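Local coordinates for N-acetyltransferase domain-containing protein (PDB 1WWZ), which binds acetyl coenzyme A and probably transfers the acetyl group to an acceptor that is not known, at residues A[62-76]-A[85-97]. Residues are numbered along the deposited sequence; the frame is centred on the assembly and turned at random.
Sequences VGDKIVGFIVCDKDW and VGAIHEFVVDKKF. With ACO (acetyl coenzyme *a), chain C.
The acetyl-CoA site of this GNAT-family protein is built on the antiparallel hairpin of strands 65-73 and 85-93; the backbone bonds run on past them, from Val67 with Asp94 to Trp76 with Val85. Between Phe69 and Val92 two N-H...O=C bonds run both ways, Phe69 N to Val92 O at 2.9 Å. The other edge of strand 85-93 takes the cofactor as a further strand would: Val93 N donates to ACO O9P (2.7 Å) and Phe91 O accepts from ACO N4P, the pantetheine grip familiar in GNAT enzymes. The Phe91 ring is sandwiched, with ACO CEP centred over one face and Ile70 CD1 nearer the rim of the other. On the sheet face carrying Phe69, Val92 CG1 lies over one face of the Phe69 ring, 3.4 Å from Phe69 CE2. The bend of Glu90 at chi2 folds its carboxylate back, and Phe91 N donates to OE2 from above the carboxylate plane; OE2 also bonds Tyr28 OH. Towards the turn, His89 NE2 donates in its ring plane to the anti lone pair of Asp73 OD2 (2.8 Å, 162° at the hydrogen), while Asp73 OD1 closes an Asx turn on Asp75 N. These bonds lie at a beta bulge, where the register slips by one residue before Trp76. Trp76 CB and CG pack against Ala87 CB, and chi1 of -171°, setting CG opposite the main-chain N, lets the indole receive the His89 edge in a T-shaped stack, planes at 79° and His89 CE1 3.3 Å from Trp76 CE3. A serine in place of Trp76 would probably leave the His89 edge without this aromatic face and Ala87 CB less covered. At the far end Val67 CG1 sits over the centre of the Phe97 ring in a CH-pi contact, and a water joins Lys65 NZ to Asp94 OD2.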
ATOM      1  N   VAL A  62       3.394 -13.640   9.100  1.00 32.04           N
ATOM      2  CA  VAL A  62       4.837 -13.800   9.058  1.00 32.90           C
ATOM      3  C   VAL A  62       4.991 -15.280   9.354  1.00 33.62           C
ATOM      4  O   VAL A  62       4.986 -15.695  10.512  1.00 33.88           O
ATOM      5  CB  VAL A  62       5.539 -12.975  10.151  1.00 33.52           C
ATOM      6  CG1 VAL A  62       7.039 -13.199  10.082  1.00 33.86           C
ATOM      7  CG2 VAL A  62       5.212 -11.501   9.977  1.00 33.61           C
ATOM      8  N   GLY A  63       5.095 -16.075   8.296  1.00 34.70           N
ATOM      9  CA  GLY A  63       5.199 -17.509   8.464  1.00 35.19           C
ATOM     10  C   GLY A  63       3.792 -18.076   8.469  1.00 36.45           C
ATOM     11  O   GLY A  63       2.974 -17.718   7.621  1.00 36.28           O
ATOM     12  N   ASP A  64       3.495 -18.940   9.433  1.00 36.98           N
ATOM     13  CA  ASP A  64       2.172 -19.549   9.527  1.00 38.57           C
ATOM     14  C   ASP A  64       1.303 -18.866  10.578  1.00 38.14           C
ATOM     15  O   ASP A  64       0.169 -19.284  10.817  1.00 38.14           O
ATOM     16  CB  ASP A  64       2.302 -21.036   9.866  1.00 40.71           C
ATOM     17  CG  ASP A  64       3.095 -21.804   8.825  1.00 43.70           C
ATOM     18  OD1 ASP A  64       2.610 -21.927   7.679  1.00 45.82           O
ATOM     19  OD2 ASP A  64       4.204 -22.279   9.152  1.00 45.12           O
ATOM     20  N   LYS A  65       1.828 -17.813  11.198  1.00 37.65           N
ATOM     21  CA  LYS A  65       1.083 -17.107  12.235  1.00 37.00           C
ATOM     22  C   LYS A  65       0.575 -15.742  11.804  1.00 35.04           C
ATOM     23  O   LYS A  65       1.253 -15.005  11.085  1.00 34.12           O
ATOM     24  CB  LYS A  65       1.940 -16.933  13.496  1.00 39.90           C
ATOM     25  CG  LYS A  65       3.125 -15.988  13.332  1.00 41.54           C
ATOM     26  CD  LYS A  65       3.896 -15.811  14.641  1.00 44.46           C
ATOM     27  CE  LYS A  65       3.438 -14.574  15.416  1.00 45.65           C
ATOM     28  NZ  LYS A  65       3.250 -14.840  16.876  1.00 46.68           N
ATOM     29  N   ILE A  66      -0.633 -15.421  12.252  1.00 32.79           N
ATOM     30  CA  ILE A  66      -1.243 -14.133  11.966  1.00 29.64           C
ATOM     31  C   ILE A  66      -0.652 -13.177  12.995  1.00 28.23           C
ATOM     32  O   ILE A  66      -0.638 -13.483  14.187  1.00 28.83           O
ATOM     33  CB  ILE A  66      -2.768 -14.195  12.150  1.00 29.90           C
ATOM     34  CG1 ILE A  66      -3.378 -15.118  11.093  1.00 30.51           C
ATOM     35  CG2 ILE A  66      -3.357 -12.793  12.084  1.00 29.44           C
ATOM     36  CD1 ILE A  66      -4.879 -15.299  11.229  1.00 30.31           C
ATOM     37  N   VAL A  67      -0.153 -12.031  12.544  1.00 24.77           N
ATOM     38  CA  VAL A  67       0.442 -11.071  13.465  1.00 23.57           C
ATOM     39  C   VAL A  67      -0.329  -9.762  13.499  1.00 21.40           C
ATOM     40  O   VAL A  67       0.004  -8.857  14.258  1.00 20.80           O
ATOM     41  CB  VAL A  67       1.911 -10.770  13.093  1.00 23.96           C
ATOM     42  CG1 VAL A  67       2.710 -12.063  13.061  1.00 23.76           C
ATOM     43  CG2 VAL A  67       1.979 -10.059  11.757  1.00 23.18           C
ATOM     44  N   GLY A  68      -1.361  -9.668  12.668  1.00 18.89           N
ATOM     45  CA  GLY A  68      -2.162  -8.461  12.630  1.00 16.91           C
ATOM     46  C   GLY A  68      -3.321  -8.622  11.667  1.00 17.05           C
ATOM     47  O   GLY A  68      -3.317  -9.533  10.841  1.00 16.43           O
ATOM     48  N   PHE A  69      -4.325  -7.762  11.782  1.00 16.01           N
ATOM     49  CA  PHE A  69      -5.458  -7.840  10.877  1.00 16.11           C
ATOM     50  C   PHE A  69      -6.246  -6.549  10.829  1.00 14.74           C
ATOM     51  O   PHE A  69      -6.117  -5.688  11.700  1.00 14.66           O
ATOM     52  CB  PHE A  69      -6.369  -9.036  11.239  1.00 16.53           C
ATOM     53  CG  PHE A  69      -7.130  -8.881  12.531  1.00 17.90           C
ATOM     54  CD1 PHE A  69      -8.424  -8.367  12.536  1.00 19.85           C
ATOM     55  CD2 PHE A  69      -6.576  -9.301  13.740  1.00 20.11           C
ATOM     56  CE1 PHE A  69      -9.161  -8.280  13.722  1.00 18.92           C
ATOM     57  CE2 PHE A  69      -7.303  -9.219  14.933  1.00 19.43           C
ATOM     58  CZ  PHE A  69      -8.596  -8.708  14.924  1.00 20.61           C
ATOM     59  N   ILE A  70      -7.035  -6.404   9.776  1.00 15.07           N
ATOM     60  CA  ILE A  70      -7.860  -5.221   9.606  1.00 15.01           C
ATOM     61  C   ILE A  70      -9.165  -5.697   8.989  1.00 14.23           C
ATOM     62  O   ILE A  70      -9.173  -6.603   8.152  1.00 15.74           O
ATOM     63  CB  ILE A  70      -7.146  -4.160   8.714  1.00 14.52           C
ATOM     64  CG1 ILE A  70      -7.960  -2.865   8.692  1.00 13.81           C
ATOM     65  CG2 ILE A  70      -6.918  -4.704   7.303  1.00 14.35           C
ATOM     66  CD1 ILE A  70      -7.188  -1.671   8.112  1.00 17.03           C
ATOM     67  N   VAL A  71     -10.268  -5.110   9.432  1.00 13.86           N
ATOM     68  CA  VAL A  71     -11.591  -5.485   8.948  1.00 15.05           C
ATOM     69  C   VAL A  71     -12.159  -4.330   8.145  1.00 13.77           C
ATOM     70  O   VAL A  71     -12.446  -3.272   8.696  1.00 14.01           O
ATOM     71  CB  VAL A  71     -12.521  -5.804  10.131  1.00 15.81           C
ATOM     72  CG1 VAL A  71     -13.907  -6.186   9.630  1.00 16.64           C
ATOM     73  CG2 VAL A  71     -11.916  -6.936  10.956  1.00 16.19           C
ATOM     74  N   CYS A  72     -12.311  -4.555   6.843  1.00 14.92           N
ATOM     75  CA  CYS A  72     -12.803  -3.539   5.913  1.00 15.58           C
ATOM     76  C   CYS A  72     -14.212  -3.868   5.431  1.00 15.86           C
ATOM     77  O   CYS A  72     -14.446  -4.932   4.865  1.00 18.18           O
ATOM     78  CB  CYS A  72     -11.851  -3.458   4.722  1.00 15.97           C
ATOM     79  SG  CYS A  72     -10.102  -3.549   5.206  1.00 19.64           S
ATOM     80  N   ASP A  73     -15.141  -2.944   5.648  1.00 15.13           N
ATOM     81  CA  ASP A  73     -16.537  -3.140   5.263  1.00 15.84           C
ATOM     82  C   ASP A  73     -16.914  -2.239   4.089  1.00 15.58           C
ATOM     83  O   ASP A  73     -17.012  -1.027   4.248  1.00 15.79           O
ATOM     84  CB  ASP A  73     -17.440  -2.814   6.456  1.00 16.54           C
ATOM     85  CG  ASP A  73     -18.848  -3.359   6.296  1.00 18.75           C
ATOM     86  OD1 ASP A  73     -19.306  -3.509   5.144  1.00 18.78           O
ATOM     87  OD2 ASP A  73     -19.497  -3.625   7.330  1.00 17.05           O
ATOM     88  N   LYS A  74     -17.144  -2.830   2.920  1.00 16.56           N
ATOM     89  CA  LYS A  74     -17.507  -2.047   1.740  1.00 17.23           C
ATOM     90  C   LYS A  74     -18.995  -1.704   1.739  1.00 17.86           C
ATOM     91  O   LYS A  74     -19.466  -0.966   0.875  1.00 18.33           O
ATOM     92  CB  LYS A  74     -17.172  -2.829   0.464  1.00 17.87           C
ATOM     93  CG  LYS A  74     -18.004  -4.093   0.278  1.00 22.14           C
ATOM     94  CD  LYS A  74     -17.676  -4.796  -1.031  1.00 22.62           C
ATOM     95  CE  LYS A  74     -18.665  -5.921  -1.326  1.00 25.92           C
ATOM     96  NZ  LYS A  74     -18.664  -6.986  -0.278  1.00 28.58           N
ATOM     97  N   ASP A  75     -19.727  -2.231   2.715  1.00 17.06           N
ATOM     98  CA  ASP A  75     -21.165  -2.005   2.784  1.00 18.47           C
ATOM     99  C   ASP A  75     -21.643  -1.504   4.146  1.00 17.99           C
ATOM    100  O   ASP A  75     -22.469  -2.140   4.801  1.00 17.00           O
ATOM    101  CB  ASP A  75     -21.879  -3.307   2.406  1.00 20.51           C
ATOM    102  CG  ASP A  75     -23.387  -3.171   2.397  1.00 22.79           C
ATOM    103  OD1 ASP A  75     -23.890  -2.149   1.889  1.00 20.99           O
ATOM    104  OD2 ASP A  75     -24.066  -4.101   2.885  1.00 22.45           O
ATOM    105  N   TRP A  76     -21.137  -0.347   4.561  1.00 17.89           N
ATOM    106  CA  TRP A  76     -21.513   0.217   5.849  1.00 17.91           C
ATOM    107  C   TRP A  76     -22.375   1.468   5.730  1.00 18.06           C
ATOM    108  O   TRP A  76     -22.008   2.433   5.060  1.00 21.31           O
ATOM    109  CB  TRP A  76     -20.258   0.552   6.658  1.00 16.86           C
ATOM    110  CG  TRP A  76     -20.565   0.923   8.065  1.00 17.55           C
ATOM    111  CD1 TRP A  76     -20.479   2.164   8.629  1.00 17.18           C
ATOM    112  CD2 TRP A  76     -21.034   0.044   9.093  1.00 16.68           C
ATOM    113  NE1 TRP A  76     -20.868   2.112   9.947  1.00 17.82           N
ATOM    114  CE2 TRP A  76     -21.214   0.821  10.257  1.00 18.83           C
ATOM    115  CE3 TRP A  76     -21.323  -1.327   9.142  1.00 19.34           C
ATOM    116  CZ2 TRP A  76     -21.669   0.273  11.464  1.00 19.57           C
ATOM    117  CZ3 TRP A  76     -21.777  -1.873  10.343  1.00 18.72           C
ATOM    118  CH2 TRP A  76     -21.945  -1.070  11.483  1.00 18.14           C
ATOM    119  N   VAL A  85     -21.169   3.755   3.011  1.00 18.09           N
ATOM    120  CA  VAL A  85     -19.770   4.163   2.923  1.00 17.84           C
ATOM    121  C   VAL A  85     -18.895   2.975   3.287  1.00 17.15           C
ATOM    122  O   VAL A  85     -19.397   1.906   3.643  1.00 16.06           O
ATOM    123  CB  VAL A  85     -19.438   5.326   3.905  1.00 18.95           C
ATOM    124  CG1 VAL A  85     -20.296   6.540   3.600  1.00 21.22           C
ATOM    125  CG2 VAL A  85     -19.637   4.870   5.348  1.00 21.26           C
ATOM    126  N   GLY A  86     -17.584   3.157   3.176  1.00 16.18           N
ATOM    127  CA  GLY A  86     -16.672   2.094   3.543  1.00 15.39           C
ATOM    128  C   GLY A  86     -16.365   2.316   5.008  1.00 14.85           C
ATOM    129  O   GLY A  86     -16.472   3.439   5.500  1.00 15.14           O
ATOM    130  N   ALA A  87     -16.008   1.255   5.719  1.00 14.79           N
ATOM    131  CA  ALA A  87     -15.695   1.395   7.132  1.00 15.30           C
ATOM    132  C   ALA A  87     -14.591   0.447   7.540  1.00 14.95           C
ATOM    133  O   ALA A  87     -14.385  -0.580   6.905  1.00 15.15           O
ATOM    134  CB  ALA A  87     -16.945   1.120   7.977  1.00 17.16           C
ATOM    135  N   ILE A  88     -13.865   0.821   8.590  1.00 14.50           N
ATOM    136  CA  ILE A  88     -12.821  -0.018   9.158  1.00 14.78           C
ATOM    137  C   ILE A  88     -13.391  -0.354  10.531  1.00 14.77           C
ATOM    138  O   ILE A  88     -13.537   0.533  11.367  1.00 15.51           O
ATOM    139  CB  ILE A  88     -11.481   0.744   9.334  1.00 15.18           C
ATOM    140  CG1 ILE A  88     -10.976   1.245   7.976  1.00 15.08           C
ATOM    141  CG2 ILE A  88     -10.446  -0.183   9.976  1.00 16.58           C
ATOM    142  CD1 ILE A  88      -9.652   2.016   8.028  1.00 15.72           C
ATOM    143  N   HIS A  89     -13.737  -1.620  10.753  1.00 14.89           N
ATOM    144  CA  HIS A  89     -14.318  -2.036  12.028  1.00 14.66           C
ATOM    145  C   HIS A  89     -13.287  -2.383  13.089  1.00 14.79           C
ATOM    146  O   HIS A  89     -13.540  -2.219  14.279  1.00 16.02           O
ATOM    147  CB  HIS A  89     -15.236  -3.243  11.833  1.00 14.12           C
ATOM    148  CG  HIS A  89     -16.483  -2.937  11.068  1.00 15.59           C
ATOM    149  ND1 HIS A  89     -17.346  -1.927  11.429  1.00 17.93           N
ATOM    150  CD2 HIS A  89     -17.028  -3.530   9.978  1.00 15.87           C
ATOM    151  CE1 HIS A  89     -18.372  -1.910  10.595  1.00 16.73           C
ATOM    152  NE2 HIS A  89     -18.203  -2.872   9.706  1.00 16.49           N
ATOM    153  N   GLU A  90     -12.138  -2.883  12.654  1.00 14.89           N
ATOM    154  CA  GLU A  90     -11.083  -3.257  13.581  1.00 15.42           C
ATOM    155  C   GLU A  90      -9.746  -3.187  12.862  1.00 15.24           C
ATOM    156  O   GLU A  90      -9.681  -3.338  11.648  1.00 13.48           O
ATOM    157  CB  GLU A  90     -11.324  -4.667  14.125  1.00 16.26           C
ATOM    158  CG  GLU A  90     -10.408  -4.997  15.288  1.00 18.02           C
ATOM    159  CD  GLU A  90     -10.387  -3.885  16.318  1.00 18.77           C
ATOM    160  OE1 GLU A  90     -11.376  -3.753  17.069  1.00 19.53           O
ATOM    161  OE2 GLU A  90      -9.392  -3.128  16.362  1.00 19.19           O
ATOM    162  N   PHE A  91      -8.681  -2.965  13.622  1.00 14.97           N
ATOM    163  CA  PHE A  91      -7.351  -2.822  13.046  1.00 14.22           C
ATOM    164  C   PHE A  91      -6.369  -2.990  14.195  1.00 15.47           C
ATOM    165  O   PHE A  91      -6.294  -2.141  15.081  1.00 16.12           O
ATOM    166  CB  PHE A  91      -7.260  -1.423  12.432  1.00 14.43           C
ATOM    167  CG  PHE A  91      -5.926  -1.083  11.840  1.00 14.16           C
ATOM    168  CD1 PHE A  91      -5.094  -2.067  11.318  1.00 12.67           C
ATOM    169  CD2 PHE A  91      -5.535   0.250  11.740  1.00 15.89           C
ATOM    170  CE1 PHE A  91      -3.891  -1.727  10.701  1.00 11.71           C
ATOM    171  CE2 PHE A  91      -4.333   0.601  11.123  1.00 16.23           C
ATOM    172  CZ  PHE A  91      -3.513  -0.390  10.603  1.00 15.67           C
ATOM    173  N   VAL A  92      -5.618  -4.084  14.191  1.00 14.81           N
ATOM    174  CA  VAL A  92      -4.690  -4.316  15.286  1.00 15.74           C
ATOM    175  C   VAL A  92      -3.526  -5.216  14.900  1.00 15.68           C
ATOM    176  O   VAL A  92      -3.664  -6.135  14.092  1.00 15.87           O
ATOM    177  CB  VAL A  92      -5.440  -4.927  16.501  1.00 16.15           C
ATOM    178  CG1 VAL A  92      -6.114  -6.229  16.094  1.00 18.58           C
ATOM    179  CG2 VAL A  92      -4.481  -5.160  17.663  1.00 17.20           C
ATOM    180  N   VAL A  93      -2.372  -4.932  15.487  1.00 16.48           N
ATOM    181  CA  VAL A  93      -1.170  -5.703  15.227  1.00 18.19           C
ATOM    182  C   VAL A  93      -0.584  -6.169  16.555  1.00 17.86           C
ATOM    183  O   VAL A  93      -0.581  -5.420  17.528  1.00 18.14           O
ATOM    184  CB  VAL A  93      -0.125  -4.850  14.483  1.00 17.79           C
ATOM    185  CG1 VAL A  93       1.190  -5.605  14.380  1.00 19.14           C
ATOM    186  CG2 VAL A  93      -0.643  -4.493  13.097  1.00 17.30           C
ATOM    187  N   ASP A  94      -0.115  -7.412  16.591  1.00 19.34           N
ATOM    188  CA  ASP A  94       0.497  -7.973  17.793  1.00 23.04           C
ATOM    189  C   ASP A  94       1.512  -6.973  18.335  1.00 23.75           C
ATOM    190  O   ASP A  94       2.311  -6.420  17.582  1.00 23.04           O
ATOM    191  CB  ASP A  94       1.191  -9.290  17.452  1.00 25.54           C
ATOM    192  CG  ASP A  94       1.851  -9.933  18.656  1.00 29.27           C
ATOM    193  OD1 ASP A  94       2.797  -9.338  19.212  1.00 32.08           O
ATOM    194  OD2 ASP A  94       1.418 -11.034  19.045  1.00 32.49           O
ATOM    195  N   LYS A  95       1.474  -6.737  19.642  1.00 24.72           N
ATOM    196  CA  LYS A  95       2.378  -5.782  20.274  1.00 25.91           C
ATOM    197  C   LYS A  95       3.839  -6.004  19.887  1.00 26.53           C
ATOM    198  O   LYS A  95       4.567  -5.050  19.609  1.00 24.93           O
ATOM    199  CB  LYS A  95       2.228  -5.855  21.796  1.00 27.62           C
ATOM    200  CG  LYS A  95       3.111  -4.887  22.576  1.00 31.31           C
ATOM    201  CD  LYS A  95       2.888  -3.434  22.162  1.00 34.01           C
ATOM    202  CE  LYS A  95       1.459  -2.967  22.420  1.00 35.92           C
ATOM    203  NZ  LYS A  95       1.082  -3.027  23.861  1.00 37.92           N
ATOM    204  N   LYS A  96       4.258  -7.263  19.868  1.00 26.79           N
ATOM    205  CA  LYS A  96       5.634  -7.608  19.531  1.00 28.74           C
ATOM    206  C   LYS A  96       5.992  -7.294  18.083  1.00 29.39           C
ATOM    207  O   LYS A  96       7.170  -7.169  17.743  1.00 29.84           O
ATOM    208  CB  LYS A  96       5.879  -9.092  19.800  1.00 30.06           C
ATOM    209  CG  LYS A  96       5.664  -9.500  21.248  1.00 32.41           C
ATOM    210  CD  LYS A  96       5.978 -10.970  21.458  1.00 34.71           C
ATOM    211  CE  LYS A  96       5.813 -11.367  22.917  1.00 35.92           C
ATOM    212  NZ  LYS A  96       6.228 -12.780  23.155  1.00 38.95           N
ATOM    213  N   PHE A  97       4.979  -7.161  17.234  1.00 27.64           N
ATOM    214  CA  PHE A  97       5.207  -6.879  15.821  1.00 27.28           C
ATOM    215  C   PHE A  97       4.885  -5.452  15.404  1.00 26.56           C
ATOM    216  O   PHE A  97       4.966  -5.118  14.227  1.00 26.79           O
ATOM    217  CB  PHE A  97       4.398  -7.857  14.972  1.00 27.73           C
ATOM    218  CG  PHE A  97       4.931  -9.256  15.001  1.00 28.94           C
ATOM    219  CD1 PHE A  97       5.838  -9.686  14.041  1.00 29.16           C
ATOM    220  CD2 PHE A  97       4.552 -10.134  16.009  1.00 29.13           C
ATOM    221  CE1 PHE A  97       6.364 -10.974  14.083  1.00 29.45           C
ATOM    222  CE2 PHE A  97       5.071 -11.426  16.064  1.00 30.69           C
ATOM    223  CZ  PHE A  97       5.980 -11.846  15.100  1.00 30.31           C
TER
HETATM  224  N1A ACO C1001       2.785   7.030  18.095  1.00 47.04           N
HETATM  225  C2A ACO C1001       2.988   7.820  17.040  1.00 46.29           C
HETATM  226  N3A ACO C1001       2.800   7.484  15.729  1.00 46.43           N
HETATM  227  C4A ACO C1001       2.353   6.164  15.562  1.00 46.35           C
HETATM  228  C5A ACO C1001       2.127   5.282  16.601  1.00 46.76           C
HETATM  229  C6A ACO C1001       2.369   5.765  17.953  1.00 46.92           C
HETATM  230  N6A ACO C1001       2.197   4.984  19.025  1.00 47.41           N
HETATM  231  N7A ACO C1001       1.703   4.054  16.107  1.00 46.48           N
HETATM  232  C8A ACO C1001       1.675   4.222  14.813  1.00 46.23           C
HETATM  233  N9A ACO C1001       2.056   5.494  14.395  1.00 45.20           N
HETATM  234  C1B ACO C1001       2.149   6.038  13.051  1.00 44.31           C
HETATM  235  C2B ACO C1001       3.582   6.354  12.587  1.00 44.05           C
HETATM  236  O2B ACO C1001       3.484   7.413  11.613  1.00 43.93           O
HETATM  237  C3B ACO C1001       4.074   4.975  12.069  1.00 43.32           C
HETATM  238  O3B ACO C1001       5.091   5.248  11.086  1.00 44.49           O
HETATM  239  P3B ACO C1001       6.674   5.350  11.349  1.00 45.57           P
HETATM  240  O7A ACO C1001       6.805   6.510  12.290  1.00 44.86           O
HETATM  241  O8A ACO C1001       7.258   5.624  10.045  1.00 46.32           O
HETATM  242  O9A ACO C1001       7.093   4.056  11.932  1.00 45.29           O
HETATM  243  C4B ACO C1001       2.837   4.411  11.421  1.00 41.68           C
HETATM  244  O4B ACO C1001       1.744   5.132  12.057  1.00 43.34           O
HETATM  245  C5B ACO C1001       2.545   2.958  11.726  1.00 37.98           C
HETATM  246  O5B ACO C1001       3.668   2.103  11.612  1.00 31.93           O
HETATM  247  P1A ACO C1001       3.439   0.533  11.699  1.00 27.94           P
HETATM  248  O1A ACO C1001       4.684  -0.067  12.175  1.00 27.26           O
HETATM  249  O2A ACO C1001       2.906   0.061  10.360  1.00 29.75           O
HETATM  250  O3A ACO C1001       2.392   0.469  12.960  1.00 29.32           O
HETATM  251  P2A ACO C1001       1.735  -0.790  13.575  1.00 24.55           P
HETATM  252  O4A ACO C1001       2.112  -0.726  15.000  1.00 28.82           O
HETATM  253  O5A ACO C1001       2.187  -1.964  12.780  1.00 23.23           O
HETATM  254  O6A ACO C1001       0.198  -0.621  13.398  1.00 24.11           O
HETATM  255  CBP ACO C1001      -1.737  -0.046  14.871  1.00 21.66           C
HETATM  256  CCP ACO C1001      -0.613   0.478  14.009  1.00 22.69           C
HETATM  257  CDP ACO C1001      -2.555   1.204  15.343  1.00 21.28           C
HETATM  258  CEP ACO C1001      -2.617  -1.021  14.057  1.00 20.22           C
HETATM  259  CAP ACO C1001      -1.093  -0.812  16.090  1.00 19.66           C
HETATM  260  OAP ACO C1001      -0.313   0.103  16.856  1.00 20.02           O
HETATM  261  C9P ACO C1001      -2.094  -1.473  17.073  1.00 17.98           C
HETATM  262  O9P ACO C1001      -2.450  -2.636  16.938  1.00 16.89           O
HETATM  263  N8P ACO C1001      -2.565  -0.682  18.090  1.00 19.22           N
HETATM  264  C7P ACO C1001      -3.534  -1.137  19.119  1.00 19.67           C
HETATM  265  C6P ACO C1001      -4.972  -1.319  18.591  1.00 22.22           C
HETATM  266  C5P ACO C1001      -5.551  -0.043  18.032  1.00 24.16           C
HETATM  267  O5P ACO C1001      -5.456   1.042  18.662  1.00 24.75           O
HETATM  268  N4P ACO C1001      -6.177  -0.081  16.866  1.00 25.13           N
HETATM  269  C3P ACO C1001      -6.863   0.908  16.027  1.00 27.64           C
HETATM  270  C2P ACO C1001      -8.260   1.039  16.639  1.00 30.76           C
HETATM  271  S1P ACO C1001      -9.214   2.255  15.578  1.00 34.17           S
HETATM  272  C   ACO C1001     -10.002   1.283  14.696  1.00 35.60           C
HETATM  273  O   ACO C1001      -9.996  -0.035  14.702  1.00 37.41           O
HETATM  274  CH3 ACO C1001     -11.079   1.596  13.487  1.00 34.99           C
HETATM  275  O   HOH W   1       3.719 -12.978  19.422  1.00 45.44           O